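Side-chain contact in endoribonuclease MazF3 (Mycobacterium tuberculosis, PDB 5UCT), which cleaves mRNA and 23S rRNA, mainly after the first two uridines of UUCCU, as the toxin of a type II toxin-antitoxin system: residues E21-R24 against P25-N29. Numbering follows the deposited sequence.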
loop_
_atom_site.group_PDB
_atom_site.type_symbol
_atom_site.label_atom_id
_atom_site.label_comp_id
_atom_site.label_asym_id
_atom_site.label_seq_id
_atom_site.Cartn_x
_atom_site.Cartn_y
_atom_site.Cartn_z
ATOM N N GLU A 21 14.226 -0.068 0.208
ATOM C CA GLU A 21 15.314 -0.392 1.124
ATOM C C GLU A 21 16.239 0.792 1.369
ATOM O O GLU A 21 17.065 0.737 2.286
ATOM C CB GLU A 21 16.116 -1.584 0.597
ATOM C CG GLU A 21 16.941 -2.284 1.671
ATOM C CD GLU A 21 17.682 -3.497 1.152
ATOM O OE1 GLU A 21 17.402 -3.928 0.014
ATOM O OE2 GLU A 21 18.544 -4.022 1.887
ATOM N N VAL A 22 16.111 1.858 0.577
ATOM C CA VAL A 22 16.936 3.046 0.767
ATOM C C VAL A 22 16.692 3.659 2.142
ATOM O O VAL A 22 17.634 4.070 2.829
ATOM C CB VAL A 22 16.666 4.054 -0.366
ATOM C CG1 VAL A 22 17.360 5.375 -0.093
ATOM C CG2 VAL A 22 17.110 3.473 -1.702
ATOM N N VAL A 23 15.433 3.707 2.575
ATOM C CA VAL A 23 15.051 4.396 3.801
ATOM C C VAL A 23 14.654 3.419 4.905
ATOM O O VAL A 23 14.219 3.847 5.982
ATOM C CB VAL A 23 13.928 5.415 3.527
ATOM C CG1 VAL A 23 12.572 4.721 3.430
ATOM C CG2 VAL A 23 13.924 6.527 4.573
ATOM N N ARG A 24 14.816 2.113 4.677
ATOM C CA ARG A 24 14.379 1.126 5.665
ATOM C C ARG A 24 15.040 1.288 7.029
ATOM O O ARG A 24 14.313 1.295 8.037
ATOM C CB ARG A 24 14.594 -0.286 5.114
ATOM C CG ARG A 24 13.545 -0.698 4.107
ATOM C CD ARG A 24 12.820 -1.956 4.528
ATOM N NE ARG A 24 13.624 -3.156 4.326
ATOM C CZ ARG A 24 14.149 -3.878 5.310
ATOM N NH1 ARG A 24 14.867 -4.959 5.032
ATOM N NH2 ARG A 24 13.951 -3.528 6.573
ATOM N N PRO A 25 16.374 1.429 7.152
ATOM C CA PRO A 25 16.952 1.589 8.495
ATOM C C PRO A 25 16.680 2.962 9.096
ATOM O O PRO A 25 17.219 3.295 10.157
ATOM C CB PRO A 25 18.450 1.367 8.259
ATOM C CG PRO A 25 18.665 1.810 6.867
ATOM C CD PRO A 25 17.426 1.395 6.117
ATOM N N HIS A 26 15.846 3.764 8.435
ATOM C CA HIS A 26 15.518 5.106 8.905
ATOM C C HIS A 26 14.043 5.272 9.247
ATOM O O HIS A 26 13.594 6.406 9.456
ATOM C CB HIS A 26 15.926 6.151 7.861
ATOM C CG HIS A 26 17.379 6.114 7.505
ATOM N ND1 HIS A 26 17.893 5.247 6.565
ATOM C CD2 HIS A 26 18.429 6.830 7.971
ATOM C CE1 HIS A 26 19.197 5.434 6.464
ATOM N NE2 HIS A 26 19.548 6.389 7.307
ATOM N N LEU A 27 13.275 4.185 9.310
ATOM C CA LEU A 27 11.855 4.264 9.621
ATOM C C LEU A 27 11.487 3.197 10.640
ATOM O O LEU A 27 12.048 2.098 10.645
ATOM C CB LEU A 27 10.984 4.100 8.370
ATOM C CG LEU A 27 11.042 5.221 7.338
ATOM C CD1 LEU A 27 10.133 4.890 6.172
ATOM C CD2 LEU A 27 10.652 6.549 7.966
ATOM N N THR A 28 10.529 3.534 11.502
ATOM C CA THR A 28 10.001 2.604 12.489
ATOM C C THR A 28 8.890 1.724 11.937
ATOM O O THR A 28 8.513 0.746 12.591
ATOM C CB THR A 28 9.477 3.363 13.713
ATOM O OG1 THR A 28 8.456 4.281 13.304
ATOM C CG2 THR A 28 10.602 4.128 14.386
ATOM N N ASN A 29 8.356 2.051 10.765
ATOM C CA ASN A 29 7.340 1.249 10.106
ATOM C C ASN A 29 7.836 0.841 8.723
ATOM O O ASN A 29 8.789 1.412 8.187
ATOM C CB ASN A 29 6.016 2.016 9.993
ATOM C CG ASN A 29 5.496 2.482 11.340
ATOM O OD1 ASN A 29 5.377 1.696 12.282
ATOM N ND2 ASN A 29 5.190 3.768 11.440
HETATM O O HOH W 1 11.663 0.892 7.726
#
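Val-23 meets both His-26 and Leu-27 as the chain turns through Arg-24 and Pro-25. Its two methyl groups divide the work. CG1 sits between the backbone N and the carbonyl carbon (chi1 79°) and touches the CD1 methyl of Leu-27 at 3.7 Å. CG2 lies against CB of His-26 at 3.9 Å. The carbonyl of Val-23 adds a polar contact. Its O accepts a hydrogen bond from His-26 N at 2.9 Å, with the donor well above the carbonyl plane. The same O lies 3.4 Å from His-26 CB and is near the edge of the imidazole, in its plane.

Pro-25 follows Arg-24 directly and leaves no N-H at that position, so the first backbone donor beyond it is that of His-26. A second, weak bond runs from Leu-27 N to Arg-24 O at 3.3 Å. Water 1 lies 2.7 Å from Arg-24 O and 3.0 Å from Asn-29 O, and so bridges the turn to the start of strand 29-36.

Further out, the Arg-24 side chain reaches Pro-3 and His-5 of strand 3-8, and Val-22 packs on Asp-97 of the second subunit. Successive i+3 to i backbone bonds mark a short turn of 3-10 type at Arg-24 and Pro-25. It lies at the surface, in the loop joining antiparallel strands 12-17 and 29-36 of the SH3-like MazF fold.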